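PDB 3H5T: transcriptional regulator, LacI family, which probably acts as an inositol-dependent transcriptional activator, binding a palindromic promoter motif of genes for inositol phosphate synthesis and cell wall biogenesis. Local coordinates for residues R174-I185 / G227-I237; S293-T301 / S350-A358. All blocks are in the same frame, centred on the assembly; numbering follows the deposited sequence.

Interaction 1: residues R174-I185 / G227-I237; sequences RKAIAPAAQALI and GAMEVFIEAGI
Val231 pushes its forked side chain into a hollow lined by Ala178, Ala181, Gln182 and Ile185, a knob-into-hole fit between helices 178-185 and 227-235. With CG1 anti to the backbone N (chi1 174°), CG1 lies across the Gln182 amide, 3.5 Å from Gln182 OE1, while CG2 reaches 4.1 Å from Ala178 CB. The segment axes approach to 8.3 Å and run in the same general sense at a crossing angle of -33°. Small residues allow this closeness: Ala181 CB lies 3.9 Å from Ala228 CB, and Gly227 brings its CA to 3.6 Å from Arg174 O, with Ile177 CG2 packed against the Gly227 backbone. Farther along, Ile185 CD1 touches both Phe232 CD1 and Ala235 CB, 3.6 Å from the latter. On the solvent side, Glu230 OE1 stands 3.3 Å from Arg174 NE, well out of the guanidinium plane, and OE2 lies over the guanidinium face; the salt bridge is therefore one of charge alone. A water bonded to Val231 O, and weakly to Gln182 OE1, spans the seam. Beneath, Ala181 and Ala228 rest on Leu273 of strand 271-274, and Phe232 on Ile192 of strand 192-197, so the two helices pack side by side over one sheet of the ligand-binding domain.

Interaction 2: residues S293-T301 / S350-A358; sequences SAPADLSLT and SFHPGSTVA
Pro295 lays its ring against the backbone of Ser355-Ala358, joining a loop beside an edge strand to the chain's C-terminal tail in the periplasmic-binding-protein fold of LacI regulators. From CB, which meets the Ala358 methyl CB at 3.4 Å, the ring runs to CG, 3.4 Å from Thr356 CA, and on to CD, 3.5 Å from Ser355 O. Three successive ring carbons thus follow the tail backward along its sequence. Proline suits this place because the ring is apolar and its rotation is fixed by closure onto the backbone N, so its carbons can lie flush along the tail; the cis peptide bond before Pro295 helps to set its direction, and a type II' turn from Pro295 to Leu298 then leads the chain into strand 299-302.

Two hydroxyl-to-carbonyl bonds, one from each side, join that strand to the tail. Ser299 OG, anti to the carbonyl carbon and beside its own N (chi1 -69°), donates to Val357 O with a C=O...donor angle of 172°; the modelled 2.5 Å between these two atoms is short and not exact at this resolution. Serine suits the site, since its single short arm reaches the tail's carbonyl directly while the Ser299 backbone pairs with Val272 of strand 271-274 and with Thr270 just before it.

The second bond runs the other way. Thr356 places OG1 between its backbone N and carbonyl carbon, and the threonine divides its roles: the hydroxyl serves the polar contacts while the methyl CG2 comes 4.3 Å from Ala294 O. The same hydroxyl is also hydrogen-bonded to Thr315 OG1, which in turn bonds Pro353 O. Thr356 OG1 donates to Leu300 O at 2.9 Å, its approach to the carbonyl almost straight at 167°.

Overall arrangement
Interaction 1 and interaction 2 lie on the same side of the chain's centre, their own centres about 15 Å apart, within the periplasmic-binding-protein part of the chain. Helix 178-186 connects them: while 174-185 packs against 227-237, Ala180 meets the second contact, its CB 3.2 Å from Thr301 CG2. Phe351 approaches the same helix, with CE1 3.7 Å from Ala180 CA and CZ 3.7 Å from Ala183 CB. Strand 271-274 is shared as well: it supports the helix pair of interaction 1 and pairs with strand 299-302 of interaction 2. Along the chain the contacts are in series, the first closing before the second opens. Both contacts are structural packing, with no ligand at either.

Interaction 1: residues R174-I185 / G227-I237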
loop_
_atom_site.group_PDB
_atom_site.type_symbol
_atom_site.label_atom_id
_atom_site.label_comp_id
_atom_site.label_asym_id
_atom_site.label_seq_id
_atom_site.Cartn_x
_atom_site.Cartn_y
_atom_site.Cartn_z
ATOM N N ARG A 174 -7.544 -13.011 -1.080
ATOM C CA ARG A 174 -8.344 -13.947 -1.839
ATOM C C ARG A 174 -9.790 -13.496 -1.723
ATOM O O ARG A 174 -10.543 -13.565 -2.685
ATOM C CB ARG A 174 -8.178 -15.370 -1.297
ATOM C CG ARG A 174 -7.993 -16.409 -2.394
ATOM C CD ARG A 174 -7.594 -17.778 -1.851
ATOM N NE ARG A 174 -8.707 -18.493 -1.230
ATOM C CZ ARG A 174 -8.624 -19.737 -0.760
ATOM N NH1 ARG A 174 -7.480 -20.402 -0.840
ATOM N NH2 ARG A 174 -9.686 -20.323 -0.221
ATOM N N LYS A 175 -10.167 -13.003 -0.550
ATOM C CA LYS A 175 -11.537 -12.549 -0.329
ATOM C C LYS A 175 -11.829 -11.117 -0.783
ATOM O O LYS A 175 -12.898 -10.846 -1.327
ATOM C CB LYS A 175 -11.914 -12.693 1.149
ATOM C CG LYS A 175 -12.101 -14.129 1.611
ATOM C CD LYS A 175 -12.467 -14.179 3.091
ATOM C CE LYS A 175 -12.639 -15.611 3.572
ATOM N NZ LYS A 175 -12.833 -15.686 5.053
ATOM N N ALA A 176 -10.886 -10.207 -0.568
ATOM C CA ALA A 176 -11.078 -8.812 -0.946
ATOM C C ALA A 176 -11.292 -8.599 -2.440
ATOM O O ALA A 176 -11.950 -7.643 -2.841
ATOM C CB ALA A 176 -9.896 -7.977 -0.474
ATOM N N ILE A 177 -10.733 -9.490 -3.256
ATOM C CA ILE A 177 -10.841 -9.397 -4.712
ATOM C C ILE A 177 -12.158 -9.981 -5.244
ATOM O O ILE A 177 -12.595 -9.638 -6.339
ATOM C CB ILE A 177 -9.644 -10.130 -5.401
ATOM C CG1 ILE A 177 -9.448 -9.613 -6.823
ATOM C CG2 ILE A 177 -9.890 -11.642 -5.444
ATOM C CD1 ILE A 177 -8.862 -8.239 -6.891
ATOM N N ALA A 178 -12.795 -10.856 -4.470
ATOM C CA ALA A 178 -14.051 -11.471 -4.912
ATOM C C ALA A 178 -15.069 -10.474 -5.477
ATOM O O ALA A 178 -15.561 -10.657 -6.587
ATOM C CB ALA A 178 -14.681 -12.280 -3.771
ATOM N N PRO A 179 -15.393 -9.403 -4.730
ATOM C CA PRO A 179 -16.363 -8.405 -5.200
ATOM C C PRO A 179 -16.084 -7.840 -6.591
ATOM O O PRO A 179 -17.009 -7.477 -7.324
ATOM C CB PRO A 179 -16.288 -7.330 -4.123
ATOM C CG PRO A 179 -16.030 -8.126 -2.895
ATOM C CD PRO A 179 -14.963 -9.097 -3.353
ATOM N N ALA A 180 -14.810 -7.769 -6.956
ATOM C CA ALA A 180 -14.416 -7.239 -8.255
ATOM C C ALA A 180 -14.639 -8.243 -9.388
ATOM O O ALA A 180 -15.200 -7.902 -10.432
ATOM C CB ALA A 180 -12.957 -6.811 -8.211
ATOM N N ALA A 181 -14.193 -9.479 -9.196
ATOM C CA ALA A 181 -14.366 -10.495 -10.228
ATOM C C ALA A 181 -15.859 -10.791 -10.375
ATOM O O ALA A 181 -16.364 -10.976 -11.484
ATOM C CB ALA A 181 -13.608 -11.750 -9.853
ATOM N N GLN A 182 -16.562 -10.823 -9.244
ATOM C CA GLN A 182 -17.996 -11.079 -9.240
ATOM C C GLN A 182 -18.733 -10.004 -10.028
ATOM O O GLN A 182 -19.618 -10.308 -10.821
ATOM C CB GLN A 182 -18.532 -11.095 -7.815
ATOM C CG GLN A 182 -19.944 -11.603 -7.738
ATOM C CD GLN A 182 -20.038 -13.040 -8.184
ATOM O OE1 GLN A 182 -19.610 -13.949 -7.476
ATOM N NE2 GLN A 182 -20.580 -13.252 -9.378
ATOM N N ALA A 183 -18.364 -8.746 -9.801
ATOM C CA ALA A 183 -18.988 -7.629 -10.495
ATOM C C ALA A 183 -18.827 -7.794 -12.003
ATOM O O ALA A 183 -19.702 -7.397 -12.775
ATOM C CB ALA A 183 -18.369 -6.305 -10.039
ATOM N N LEU A 184 -17.710 -8.380 -12.423
ATOM C CA LEU A 184 -17.464 -8.590 -13.846
ATOM C C LEU A 184 -18.381 -9.679 -14.376
ATOM O O LEU A 184 -18.908 -9.572 -15.482
ATOM C CB LEU A 184 -16.005 -8.987 -14.104
ATOM C CG LEU A 184 -14.946 -7.894 -13.979
ATOM C CD1 LEU A 184 -13.578 -8.470 -14.284
ATOM C CD2 LEU A 184 -15.275 -6.760 -14.940
ATOM N N ILE A 185 -18.563 -10.725 -13.579
ATOM C CA ILE A 185 -19.418 -11.840 -13.962
ATOM C C ILE A 185 -20.881 -11.395 -14.009
ATOM O O ILE A 185 -21.630 -11.800 -14.897
ATOM C CB ILE A 185 -19.292 -13.010 -12.961
ATOM C CG1 ILE A 185 -17.855 -13.542 -12.952
ATOM C CG2 ILE A 185 -20.274 -14.115 -13.325
ATOM C CD1 ILE A 185 -17.434 -14.209 -14.232
ATOM N N GLY A 227 -8.133 -15.731 -6.031
ATOM C CA GLY A 227 -9.474 -15.379 -5.604
ATOM C C GLY A 227 -10.352 -14.939 -6.759
ATOM O O GLY A 227 -11.535 -15.279 -6.804
ATOM N N ALA A 228 -9.792 -14.178 -7.695
ATOM C CA ALA A 228 -10.572 -13.722 -8.844
ATOM C C ALA A 228 -10.912 -14.929 -9.706
ATOM O O ALA A 228 -12.052 -15.103 -10.127
ATOM C CB ALA A 228 -9.782 -12.699 -9.660
ATOM N N MET A 229 -9.908 -15.767 -9.945
ATOM C CA MET A 229 -10.073 -16.968 -10.747
ATOM C C MET A 229 -11.090 -17.931 -10.137
ATOM O O MET A 229 -11.778 -18.649 -10.864
ATOM C CB MET A 229 -8.733 -17.682 -10.900
ATOM C CG MET A 229 -8.712 -18.693 -12.025
ATOM S SD MET A 229 -8.794 -17.897 -13.630
ATOM C CE MET A 229 -7.103 -17.462 -13.834
ATOM N N GLU A 230 -11.180 -17.949 -8.807
ATOM C CA GLU A 230 -12.120 -18.833 -8.119
ATOM C C GLU A 230 -13.551 -18.387 -8.382
ATOM O O GLU A 230 -14.464 -19.210 -8.454
ATOM C CB GLU A 230 -11.833 -18.867 -6.610
ATOM C CG GLU A 230 -10.447 -19.423 -6.279
ATOM C CD GLU A 230 -10.159 -19.513 -4.788
ATOM O OE1 GLU A 230 -10.365 -18.510 -4.070
ATOM O OE2 GLU A 230 -9.708 -20.589 -4.335
ATOM N N VAL A 231 -13.745 -17.083 -8.540
ATOM C CA VAL A 231 -15.071 -16.552 -8.818
ATOM C C VAL A 231 -15.439 -16.800 -10.280
ATOM O O VAL A 231 -16.610 -16.954 -10.615
ATOM C CB VAL A 231 -15.137 -15.038 -8.504
ATOM C CG1 VAL A 231 -16.485 -14.462 -8.949
ATOM C CG2 VAL A 231 -14.933 -14.815 -7.009
ATOM N N PHE A 232 -14.441 -16.840 -11.154
ATOM C CA PHE A 232 -14.700 -17.085 -12.568
ATOM C C PHE A 232 -15.039 -18.553 -12.797
ATOM O O PHE A 232 -15.899 -18.880 -13.612
ATOM C CB PHE A 232 -13.487 -16.701 -13.420
ATOM C CG PHE A 232 -13.166 -15.235 -13.395
ATOM C CD1 PHE A 232 -14.119 -14.304 -12.999
ATOM C CD2 PHE A 232 -11.922 -14.780 -13.815
ATOM C CE1 PHE A 232 -13.839 -12.944 -13.025
ATOM C CE2 PHE A 232 -11.632 -13.416 -13.845
ATOM C CZ PHE A 232 -12.594 -12.499 -13.451
ATOM N N ILE A 233 -14.351 -19.428 -12.070
ATOM C CA ILE A 233 -14.572 -20.864 -12.169
ATOM C C ILE A 233 -16.008 -21.198 -11.781
ATOM O O ILE A 233 -16.672 -21.987 -12.458
ATOM C CB ILE A 233 -13.588 -21.640 -11.257
ATOM C CG1 ILE A 233 -12.202 -21.667 -11.907
ATOM C CG2 ILE A 233 -14.086 -23.052 -11.007
ATOM C CD1 ILE A 233 -11.137 -22.352 -11.065
ATOM N N GLU A 234 -16.483 -20.592 -10.696
ATOM C CA GLU A 234 -17.844 -20.812 -10.220
ATOM C C GLU A 234 -18.852 -20.292 -11.237
ATOM O O GLU A 234 -20.010 -20.704 -11.243
ATOM C CB GLU A 234 -18.054 -20.101 -8.881
ATOM C CG GLU A 234 -19.481 -20.171 -8.335
ATOM C CD GLU A 234 -19.916 -21.582 -7.959
ATOM O OE1 GLU A 234 -19.974 -22.456 -8.852
ATOM O OE2 GLU A 234 -20.202 -21.816 -6.765
ATOM N N ALA A 235 -18.408 -19.380 -12.096
ATOM C CA ALA A 235 -19.278 -18.813 -13.119
ATOM C C ALA A 235 -19.330 -19.745 -14.325
ATOM O O ALA A 235 -20.217 -19.636 -15.172
ATOM C CB ALA A 235 -18.771 -17.432 -13.540
ATOM N N GLY A 236 -18.372 -20.665 -14.393
ATOM C CA GLY A 236 -18.330 -21.605 -15.497
ATOM C C GLY A 236 -17.081 -21.473 -16.344
ATOM O O GLY A 236 -16.645 -22.440 -16.962
ATOM N N ILE A 237 -16.504 -20.276 -16.373
ATOM C CA ILE A 237 -15.296 -20.025 -17.151
ATOM C C ILE A 237 -14.193 -21.045 -16.836
ATOM O O ILE A 237 -13.942 -21.368 -15.674
ATOM C CB ILE A 237 -14.744 -18.608 -16.872
ATOM C CG1 ILE A 237 -15.806 -17.559 -17.200
ATOM C CG2 ILE A 237 -13.488 -18.361 -17.700
ATOM C CD1 ILE A 237 -15.413 -16.151 -16.816
HETATM O O HOH W 1 -19.332 -16.536 -9.607
#

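Interaction 2: residues S293-T301 / S350-A358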
loop_
_atom_site.group_PDB
_atom_site.type_symbol
_atom_site.label_atom_id
_atom_site.label_comp_id
_atom_site.label_asym_id
_atom_site.label_seq_id
_atom_site.Cartn_x
_atom_site.Cartn_y
_atom_site.Cartn_z
ATOM N N SER A 293 -12.155 3.786 -24.774
ATOM C CA SER A 293 -12.270 4.214 -23.384
ATOM C C SER A 293 -12.983 3.115 -22.604
ATOM O O SER A 293 -13.347 2.094 -23.179
ATOM C CB SER A 293 -13.073 5.519 -23.294
ATOM O OG SER A 293 -14.437 5.312 -23.630
ATOM N N ALA A 294 -13.191 3.327 -21.305
ATOM C CA ALA A 294 -13.859 2.338 -20.462
ATOM C C ALA A 294 -15.008 2.944 -19.658
ATOM O O ALA A 294 -14.885 4.044 -19.122
ATOM C CB ALA A 294 -12.854 1.702 -19.518
ATOM N N PRO A 295 -16.150 2.241 -19.572
ATOM C CA PRO A 295 -16.458 0.931 -20.156
ATOM C C PRO A 295 -16.498 1.030 -21.679
ATOM O O PRO A 295 -15.459 1.054 -22.330
ATOM C CB PRO A 295 -17.833 0.606 -19.573
ATOM C CG PRO A 295 -17.907 1.431 -18.330
ATOM C CD PRO A 295 -17.281 2.716 -18.760
ATOM N N ALA A 296 -17.700 1.091 -22.241
ATOM C CA ALA A 296 -17.868 1.218 -23.686
ATOM C C ALA A 296 -17.083 0.173 -24.473
ATOM O O ALA A 296 -17.657 -0.778 -24.996
ATOM C CB ALA A 296 -17.462 2.623 -24.134
ATOM N N ASP A 297 -15.771 0.362 -24.559
ATOM C CA ASP A 297 -14.903 -0.561 -25.279
ATOM C C ASP A 297 -14.361 -1.687 -24.405
ATOM O O ASP A 297 -14.065 -2.774 -24.898
ATOM C CB ASP A 297 -13.720 0.197 -25.886
ATOM C CG ASP A 297 -14.158 1.341 -26.773
ATOM O OD1 ASP A 297 -14.778 1.075 -27.825
ATOM O OD2 ASP A 297 -13.887 2.505 -26.409
ATOM N N LEU A 298 -14.234 -1.435 -23.106
ATOM C CA LEU A 298 -13.688 -2.445 -22.205
ATOM C C LEU A 298 -14.067 -2.174 -20.744
ATOM O O LEU A 298 -14.048 -1.031 -20.291
ATOM C CB LEU A 298 -12.157 -2.454 -22.359
ATOM C CG LEU A 298 -11.276 -3.632 -21.926
ATOM C CD1 LEU A 298 -11.315 -3.798 -20.427
ATOM C CD2 LEU A 298 -11.736 -4.899 -22.638
ATOM N N SER A 299 -14.428 -3.227 -20.018
ATOM C CA SER A 299 -14.764 -3.088 -18.605
ATOM C C SER A 299 -13.521 -3.475 -17.804
ATOM O O SER A 299 -12.923 -4.526 -18.048
ATOM C CB SER A 299 -15.925 -4.010 -18.226
ATOM O OG SER A 299 -17.132 -3.579 -18.821
ATOM N N LEU A 300 -13.120 -2.631 -16.858
ATOM C CA LEU A 300 -11.940 -2.935 -16.059
ATOM C C LEU A 300 -12.157 -2.690 -14.572
ATOM O O LEU A 300 -12.944 -1.833 -14.180
ATOM C CB LEU A 300 -10.733 -2.132 -16.561
ATOM C CG LEU A 300 -10.598 -0.652 -16.222
ATOM C CD1 LEU A 300 -10.238 -0.528 -14.773
ATOM C CD2 LEU A 300 -9.501 -0.006 -17.058
ATOM N N THR A 301 -11.454 -3.459 -13.750
ATOM C CA THR A 301 -11.554 -3.341 -12.305
ATOM C C THR A 301 -10.163 -3.107 -11.728
ATOM O O THR A 301 -9.161 -3.486 -12.329
ATOM C CB THR A 301 -12.149 -4.623 -11.682
ATOM O OG1 THR A 301 -13.410 -4.916 -12.297
ATOM C CG2 THR A 301 -12.379 -4.430 -10.204
ATOM N N SER A 350 -13.447 -2.630 1.238
ATOM C CA SER A 350 -14.827 -2.395 0.841
ATOM C C SER A 350 -14.846 -2.170 -0.661
ATOM O O SER A 350 -14.023 -1.430 -1.192
ATOM C CB SER A 350 -15.399 -1.176 1.565
ATOM O OG SER A 350 -14.650 -0.014 1.268
ATOM N N PHE A 351 -15.780 -2.817 -1.341
ATOM C CA PHE A 351 -15.883 -2.685 -2.779
ATOM C C PHE A 351 -16.411 -1.308 -3.164
ATOM O O PHE A 351 -17.225 -0.725 -2.456
ATOM C CB PHE A 351 -16.801 -3.777 -3.335
ATOM C CG PHE A 351 -16.820 -3.845 -4.838
ATOM C CD1 PHE A 351 -15.632 -3.969 -5.556
ATOM C CD2 PHE A 351 -18.024 -3.775 -5.535
ATOM C CE1 PHE A 351 -15.640 -4.017 -6.950
ATOM C CE2 PHE A 351 -18.043 -3.821 -6.932
ATOM C CZ PHE A 351 -16.847 -3.943 -7.642
ATOM N N HIS A 352 -15.939 -0.796 -4.294
ATOM C CA HIS A 352 -16.357 0.508 -4.799
ATOM C C HIS A 352 -16.967 0.287 -6.186
ATOM O O HIS A 352 -16.252 0.262 -7.188
ATOM C CB HIS A 352 -15.141 1.432 -4.887
ATOM C CG HIS A 352 -15.467 2.835 -5.283
ATOM N ND1 HIS A 352 -15.116 3.364 -6.506
ATOM C CD2 HIS A 352 -16.092 3.828 -4.608
ATOM C CE1 HIS A 352 -15.512 4.623 -6.569
ATOM N NE2 HIS A 352 -16.106 4.929 -5.430
ATOM N N PRO A 353 -18.302 0.116 -6.257
ATOM C CA PRO A 353 -19.018 -0.113 -7.518
ATOM C C PRO A 353 -18.458 0.670 -8.694
ATOM O O PRO A 353 -18.328 0.135 -9.790
ATOM C CB PRO A 353 -20.446 0.273 -7.166
ATOM C CG PRO A 353 -20.555 -0.213 -5.761
ATOM C CD PRO A 353 -19.257 0.272 -5.143
ATOM N N GLY A 354 -18.131 1.936 -8.461
ATOM C CA GLY A 354 -17.551 2.763 -9.507
ATOM C C GLY A 354 -18.350 2.925 -10.787
ATOM O O GLY A 354 -19.561 2.710 -10.808
ATOM N N SER A 355 -17.658 3.295 -11.864
ATOM C CA SER A 355 -18.306 3.518 -13.151
ATOM C C SER A 355 -17.566 2.944 -14.355
ATOM O O SER A 355 -17.458 3.598 -15.390
ATOM C CB SER A 355 -18.505 5.010 -13.367
ATOM O OG SER A 355 -17.253 5.651 -13.512
ATOM N N THR A 356 -17.046 1.732 -14.216
ATOM C CA THR A 356 -16.354 1.061 -15.312
ATOM C C THR A 356 -16.969 -0.342 -15.389
ATOM O O THR A 356 -16.298 -1.326 -15.702
ATOM C CB THR A 356 -14.804 1.004 -15.073
ATOM O OG1 THR A 356 -14.519 0.525 -13.751
ATOM C CG2 THR A 356 -14.187 2.387 -15.231
ATOM N N VAL A 357 -18.276 -0.384 -15.110
ATOM C CA VAL A 357 -19.104 -1.595 -15.097
ATOM C C VAL A 357 -19.602 -1.980 -16.498
ATOM O O VAL A 357 -18.869 -2.598 -17.266
ATOM C CB VAL A 357 -20.320 -1.389 -14.127
ATOM C CG1 VAL A 357 -21.074 -0.114 -14.499
ATOM C CG2 VAL A 357 -21.254 -2.600 -14.149
ATOM N N ALA A 358 -20.844 -1.628 -16.822
ATOM C CA ALA A 358 -21.429 -1.918 -18.132
ATOM C C ALA A 358 -21.463 -3.402 -18.487
ATOM O O ALA A 358 -20.631 -3.830 -19.314
ATOM C CB ALA A 358 -20.691 -1.140 -19.212
#